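Local coordinates for PH1570-like domain-containing protein (Pyrococcus horikoshii, PDB 2HQ4) that is of unknown function, a small archaeal protein from a hyperthermophile whose helices pack against an antiparallel beta sheet, at residues L128-R141 and K147-W161. Residues are numbered along the deposited sequence; the frame is centred on the assembly and turned at random.
Sequences LAVGNYFILDPRGR and KPSIANKILKYIWKW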
loop_
_atom_site.group_PDB
_atom_site.type_symbol
_atom_site.label_atom_id
_atom_site.label_comp_id
_atom_site.label_asym_id
_atom_site.label_seq_id
_atom_site.Cartn_x
_atom_site.Cartn_y
_atom_site.Cartn_z
ATOM N N LEU A 128 -13.318 2.067 -4.615
ATOM C CA LEU A 128 -11.881 2.300 -4.489
ATOM C C LEU A 128 -11.648 3.767 -4.717
ATOM O O LEU A 128 -12.099 4.319 -5.737
ATOM C CB LEU A 128 -11.160 1.491 -5.601
ATOM C CG LEU A 128 -9.664 1.792 -5.820
ATOM C CD1 LEU A 128 -8.849 1.212 -4.683
ATOM C CD2 LEU A 128 -9.186 1.192 -7.124
ATOM N N ALA A 129 -10.968 4.410 -3.782
ATOM C CA ALA A 129 -10.694 5.834 -3.879
ATOM C C ALA A 129 -9.208 6.000 -4.014
ATOM O O ALA A 129 -8.462 5.563 -3.128
ATOM C CB ALA A 129 -11.197 6.557 -2.635
ATOM N N VAL A 130 -8.774 6.600 -5.117
ATOM C CA VAL A 130 -7.349 6.836 -5.368
ATOM C C VAL A 130 -7.063 8.348 -5.269
ATOM O O VAL A 130 -7.532 9.140 -6.124
ATOM C CB VAL A 130 -6.874 6.211 -6.741
ATOM C CG1 VAL A 130 -5.377 6.351 -6.938
ATOM C CG2 VAL A 130 -7.282 4.770 -6.866
ATOM N N GLY A 131 -6.297 8.725 -4.236
ATOM C CA GLY A 131 -5.837 10.091 -4.029
ATOM C C GLY A 131 -4.386 10.262 -4.470
ATOM O O GLY A 131 -3.708 9.288 -4.821
ATOM N N ASN A 132 -3.875 11.489 -4.403
ATOM C CA ASN A 132 -2.455 11.712 -4.757
ATOM C C ASN A 132 -1.474 11.221 -3.688
ATOM O O ASN A 132 -0.304 11.040 -3.982
ATOM C CB ASN A 132 -2.160 13.197 -5.084
ATOM C CG ASN A 132 -2.155 14.064 -3.854
ATOM O OD1 ASN A 132 -3.191 14.545 -3.418
ATOM N ND2 ASN A 132 -0.998 14.228 -3.258
ATOM N N TYR A 133 -1.941 11.068 -2.451
ATOM C CA TYR A 133 -1.107 10.522 -1.358
ATOM C C TYR A 133 -1.749 9.371 -0.589
ATOM O O TYR A 133 -1.232 8.973 0.441
ATOM C CB TYR A 133 -0.709 11.615 -0.352
ATOM C CG TYR A 133 -1.885 12.195 0.401
ATOM C CD1 TYR A 133 -2.139 11.822 1.725
ATOM C CD2 TYR A 133 -2.742 13.147 -0.212
ATOM C CE1 TYR A 133 -3.213 12.359 2.435
ATOM C CE2 TYR A 133 -3.853 13.678 0.487
ATOM C CZ TYR A 133 -4.072 13.291 1.800
ATOM O OH TYR A 133 -5.138 13.798 2.516
ATOM N N PHE A 134 -2.866 8.864 -1.082
ATOM C CA PHE A 134 -3.570 7.783 -0.407
ATOM C C PHE A 134 -4.420 6.939 -1.336
ATOM O O PHE A 134 -4.802 7.365 -2.438
ATOM C CB PHE A 134 -4.482 8.341 0.708
ATOM C CG PHE A 134 -5.625 9.158 0.185
ATOM C CD1 PHE A 134 -6.870 8.571 -0.090
ATOM C CD2 PHE A 134 -5.464 10.520 -0.040
ATOM C CE1 PHE A 134 -7.942 9.341 -0.563
ATOM C CE2 PHE A 134 -6.543 11.307 -0.538
ATOM C CZ PHE A 134 -7.760 10.721 -0.781
ATOM N N ILE A 135 -4.726 5.728 -0.863
ATOM C CA ILE A 135 -5.718 4.849 -1.465
ATOM C C ILE A 135 -6.582 4.213 -0.377
ATOM O O ILE A 135 -6.059 3.719 0.647
ATOM C CB ILE A 135 -5.076 3.708 -2.266
ATOM C CG1 ILE A 135 -4.405 4.248 -3.538
ATOM C CG2 ILE A 135 -6.131 2.562 -2.633
ATOM C CD1 ILE A 135 -3.499 3.169 -4.136
ATOM N N LEU A 136 -7.900 4.270 -0.571
ATOM C CA LEU A 136 -8.796 3.530 0.307
ATOM C C LEU A 136 -9.354 2.418 -0.558
ATOM O O LEU A 136 -9.986 2.702 -1.578
ATOM C CB LEU A 136 -9.961 4.426 0.789
ATOM C CG LEU A 136 -11.078 3.671 1.574
ATOM C CD1 LEU A 136 -10.523 3.075 2.862
ATOM C CD2 LEU A 136 -12.252 4.606 1.910
ATOM N N ASP A 137 -9.120 1.165 -0.185
ATOM C CA ASP A 137 -9.640 0.046 -0.974
ATOM C C ASP A 137 -10.866 -0.588 -0.307
ATOM O O ASP A 137 -11.127 -0.349 0.863
ATOM C CB ASP A 137 -8.531 -0.977 -1.338
ATOM C CG ASP A 137 -8.131 -1.894 -0.167
ATOM O OD1 ASP A 137 -8.945 -2.168 0.746
ATOM O OD2 ASP A 137 -6.989 -2.384 -0.202
ATOM N N PRO A 138 -11.671 -1.321 -1.087
ATOM C CA PRO A 138 -12.844 -1.927 -0.521
ATOM C C PRO A 138 -12.610 -3.141 0.367
ATOM O O PRO A 138 -13.581 -3.728 0.820
ATOM C CB PRO A 138 -13.686 -2.280 -1.760
ATOM C CG PRO A 138 -12.712 -2.491 -2.822
ATOM C CD PRO A 138 -11.564 -1.557 -2.539
ATOM N N ARG A 139 -11.349 -3.465 0.662
ATOM C CA ARG A 139 -11.020 -4.474 1.659
ATOM C C ARG A 139 -10.707 -3.869 2.992
ATOM O O ARG A 139 -10.297 -4.567 3.940
ATOM C CB ARG A 139 -9.859 -5.330 1.150
ATOM C CG ARG A 139 -10.338 -6.260 0.098
ATOM C CD ARG A 139 -9.229 -7.099 -0.557
ATOM N NE ARG A 139 -9.864 -7.956 -1.552
ATOM C CZ ARG A 139 -9.311 -9.054 -2.065
ATOM N NH1 ARG A 139 -8.128 -9.435 -1.669
ATOM N NH2 ARG A 139 -9.969 -9.784 -2.936
ATOM N N GLY A 140 -10.957 -2.572 3.090
ATOM C CA GLY A 140 -10.813 -1.872 4.343
ATOM C C GLY A 140 -9.424 -1.425 4.749
ATOM O O GLY A 140 -9.111 -1.323 5.946
ATOM N N ARG A 141 -8.582 -1.192 3.745
ATOM C CA ARG A 141 -7.196 -0.804 3.975
ATOM C C ARG A 141 -6.996 0.574 3.374
ATOM O O ARG A 141 -7.473 0.859 2.243
ATOM C CB ARG A 141 -6.273 -1.806 3.295
ATOM C CG ARG A 141 -6.604 -3.218 3.749
ATOM C CD ARG A 141 -5.799 -4.212 3.037
ATOM N NE ARG A 141 -6.084 -4.327 1.604
ATOM C CZ ARG A 141 -5.607 -5.327 0.899
ATOM N NH1 ARG A 141 -4.881 -6.234 1.538
ATOM N NH2 ARG A 141 -5.859 -5.454 -0.387
ATOM N N LYS A 147 4.445 9.941 -2.821
ATOM C CA LYS A 147 4.276 10.615 -4.128
ATOM C C LYS A 147 3.222 9.884 -4.949
ATOM O O LYS A 147 3.004 8.688 -4.706
ATOM C CB LYS A 147 5.627 10.738 -4.866
ATOM C CG LYS A 147 6.271 9.385 -5.222
ATOM C CD LYS A 147 7.658 9.540 -5.849
ATOM C CE LYS A 147 8.182 8.167 -6.199
ATOM N NZ LYS A 147 9.452 8.185 -6.979
ATOM N N PRO A 148 2.537 10.584 -5.907
ATOM C CA PRO A 148 1.361 9.943 -6.537
ATOM C C PRO A 148 1.609 8.675 -7.291
ATOM O O PRO A 148 0.705 7.858 -7.342
ATOM C CB PRO A 148 0.796 11.018 -7.512
ATOM C CG PRO A 148 1.435 12.319 -7.045
ATOM C CD PRO A 148 2.755 11.962 -6.426
ATOM N N SER A 149 2.821 8.507 -7.852
ATOM C CA SER A 149 3.101 7.331 -8.666
ATOM C C SER A 149 3.182 6.034 -7.836
ATOM O O SER A 149 3.144 4.899 -8.401
ATOM C CB SER A 149 4.390 7.527 -9.489
ATOM O OG SER A 149 5.487 7.688 -8.656
ATOM N N ILE A 150 3.299 6.189 -6.519
ATOM C CA ILE A 150 3.254 4.953 -5.666
ATOM C C ILE A 150 1.884 4.258 -5.815
ATOM O O ILE A 150 1.771 3.052 -5.613
ATOM C CB ILE A 150 3.550 5.260 -4.181
ATOM C CG1 ILE A 150 4.882 5.991 -4.023
ATOM C CG2 ILE A 150 3.491 3.935 -3.252
ATOM C CD1 ILE A 150 5.911 5.548 -4.908
ATOM N N ALA A 151 0.841 5.010 -6.174
ATOM C CA ALA A 151 -0.506 4.420 -6.325
ATOM C C ALA A 151 -0.494 3.159 -7.185
ATOM O O ALA A 151 -1.054 2.166 -6.787
ATOM C CB ALA A 151 -1.549 5.434 -6.895
ATOM N N ASN A 152 0.139 3.205 -8.361
ATOM C CA ASN A 152 0.135 2.034 -9.271
ATOM C C ASN A 152 0.824 0.801 -8.716
ATOM O O ASN A 152 0.440 -0.313 -9.054
ATOM C CB ASN A 152 0.738 2.369 -10.661
ATOM C CG ASN A 152 0.045 3.606 -11.306
ATOM O OD1 ASN A 152 -0.688 3.481 -12.304
ATOM N ND2 ASN A 152 0.244 4.771 -10.704
ATOM N N LYS A 153 1.858 1.018 -7.927
ATOM C CA LYS A 153 2.602 -0.059 -7.266
ATOM C C LYS A 153 1.691 -0.824 -6.288
ATOM O O LYS A 153 1.851 -2.045 -6.110
ATOM C CB LYS A 153 3.776 0.521 -6.516
ATOM C CG LYS A 153 4.833 1.216 -7.454
ATOM C CD LYS A 153 6.005 1.724 -6.595
ATOM C CE LYS A 153 7.109 2.458 -7.419
ATOM N NZ LYS A 153 7.222 2.041 -8.846
ATOM N N ILE A 154 0.799 -0.088 -5.631
ATOM C CA ILE A 154 -0.214 -0.653 -4.708
ATOM C C ILE A 154 -1.346 -1.299 -5.454
ATOM O O ILE A 154 -1.726 -2.446 -5.144
ATOM C CB ILE A 154 -0.748 0.423 -3.699
ATOM C CG1 ILE A 154 0.371 0.902 -2.772
ATOM C CG2 ILE A 154 -1.919 -0.102 -2.806
ATOM C CD1 ILE A 154 0.075 2.287 -2.152
ATOM N N LEU A 155 -1.878 -0.594 -6.455
ATOM C CA LEU A 155 -3.082 -1.010 -7.167
ATOM C C LEU A 155 -2.887 -2.377 -7.811
ATOM O O LEU A 155 -3.850 -3.142 -7.948
ATOM C CB LEU A 155 -3.463 0.021 -8.227
ATOM C CG LEU A 155 -4.041 1.368 -7.773
ATOM C CD1 LEU A 155 -4.213 2.341 -8.982
ATOM C CD2 LEU A 155 -5.359 1.121 -7.035
ATOM N N LYS A 156 -1.631 -2.686 -8.148
ATOM C CA LYS A 156 -1.273 -3.961 -8.805
ATOM C C LYS A 156 -1.555 -5.195 -7.906
ATOM O O LYS A 156 -1.813 -6.302 -8.410
ATOM C CB LYS A 156 0.194 -3.912 -9.212
ATOM C CG LYS A 156 0.762 -5.202 -9.760
ATOM C CD LYS A 156 2.208 -5.021 -10.245
ATOM C CE LYS A 156 2.374 -3.731 -11.032
ATOM N NZ LYS A 156 3.768 -3.624 -11.537
ATOM N N TYR A 157 -1.526 -4.989 -6.594
ATOM C CA TYR A 157 -1.511 -6.107 -5.644
ATOM C C TYR A 157 -2.660 -6.121 -4.660
ATOM O O TYR A 157 -2.771 -7.067 -3.846
ATOM C CB TYR A 157 -0.200 -6.132 -4.865
ATOM C CG TYR A 157 0.985 -6.358 -5.760
ATOM C CD1 TYR A 157 1.103 -7.533 -6.499
ATOM C CD2 TYR A 157 1.997 -5.411 -5.848
ATOM C CE1 TYR A 157 2.209 -7.747 -7.326
ATOM C CE2 TYR A 157 3.102 -5.613 -6.671
ATOM C CZ TYR A 157 3.190 -6.772 -7.400
ATOM O OH TYR A 157 4.284 -6.963 -8.200
ATOM N N ILE A 158 -3.526 -5.118 -4.718
ATOM C CA ILE A 158 -4.554 -5.029 -3.653
ATOM C C ILE A 158 -5.667 -6.027 -3.798
ATOM O O ILE A 158 -6.509 -6.150 -2.889
ATOM C CB ILE A 158 -5.212 -3.633 -3.500
ATOM C CG1 ILE A 158 -5.852 -3.173 -4.823
ATOM C CG2 ILE A 158 -4.260 -2.649 -2.839
ATOM C CD1 ILE A 158 -6.657 -1.851 -4.668
ATOM N N TRP A 159 -5.710 -6.709 -4.938
ATOM C CA TRP A 159 -6.797 -7.674 -5.179
ATOM C C TRP A 159 -6.397 -9.070 -4.818
ATOM O O TRP A 159 -7.247 -9.947 -4.737
ATOM C CB TRP A 159 -7.268 -7.613 -6.626
ATOM C CG TRP A 159 -7.737 -6.274 -6.937
ATOM C CD1 TRP A 159 -7.177 -5.396 -7.816
ATOM C CD2 TRP A 159 -8.850 -5.592 -6.324
ATOM N NE1 TRP A 159 -7.882 -4.215 -7.807
ATOM C CE2 TRP A 159 -8.912 -4.306 -6.904
ATOM C CE3 TRP A 159 -9.805 -5.950 -5.354
ATOM C CZ2 TRP A 159 -9.889 -3.362 -6.541
ATOM C CZ3 TRP A 159 -10.784 -5.009 -4.988
ATOM C CH2 TRP A 159 -10.822 -3.739 -5.595
ATOM N N LYS A 160 -5.094 -9.269 -4.636
ATOM C CA LYS A 160 -4.506 -10.575 -4.410
ATOM C C LYS A 160 -4.486 -11.063 -2.944
ATOM O O LYS A 160 -4.319 -12.265 -2.709
ATOM C CB LYS A 160 -3.079 -10.618 -4.981
ATOM C CG LYS A 160 -2.946 -11.208 -6.372
ATOM C CD LYS A 160 -1.810 -12.255 -6.378
ATOM C CE LYS A 160 -1.367 -12.675 -7.791
ATOM N NZ LYS A 160 -0.842 -11.512 -8.588
ATOM N N TRP A 161 -4.660 -10.180 -1.955
ATOM C CA TRP A 161 -4.428 -10.600 -0.547
ATOM C C TRP A 161 -5.297 -10.010 0.603
ATOM O O TRP A 161 -6.405 -9.482 0.404
ATOM C CB TRP A 161 -2.922 -10.452 -0.228
ATOM C CG TRP A 161 -2.033 -11.361 -1.062
ATOM C CD1 TRP A 161 -1.980 -12.734 -1.007
ATOM C CD2 TRP A 161 -1.077 -10.970 -2.058
ATOM N NE1 TRP A 161 -1.061 -13.216 -1.907
ATOM C CE2 TRP A 161 -0.492 -12.157 -2.568
ATOM C CE3 TRP A 161 -0.662 -9.735 -2.575
ATOM C CZ2 TRP A 161 0.489 -12.141 -3.567
ATOM C CZ3 TRP A 161 0.304 -9.722 -3.574
ATOM C CH2 TRP A 161 0.875 -10.916 -4.053
#
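D137 OD1 accepts two backbone N-H bonds, from R139 N and R141 N, while its OD2 lies 3.8 Å from I158 CG2. The two donors reach OD1 from opposite faces of the carboxylate plane, R139 N at 2.7 Å from OD1. R141 NE forms a salt bridge with D137 OD2, 2.8 Å away, on its syn lone pair and nearly in the guanidinium plane. These bonds fix the rotation of the carboxylate and present the edge of the R141 guanidinium to the I158 carbonyl. R139 extends from CG to NE, and its NH1 makes a weak hydrogen bond to W161 O at 2.7 Å; its NE forms a salt bridge with E125. P138 CG meets the W159 ring at its edge, 3.6 Å from CH2. I158 CG1 stands between backbone N and carbonyl carbon (chi1 57°), and CD1 touches L128 CD1 at 3.8 Å and also meets D137 CB. I135 and I154 meet tip to tip, with I135 CD1 3.9 Å from I154 CG2. L155 CD2 packs on L128 CD2, and A151 CB on V130 CG1. D137 forms an Asx turn within the type I turn 137-140. Helix 150-155 runs at 30° to strand 134-136 and packs on the antiparallel sheet, as in alpha+beta folds.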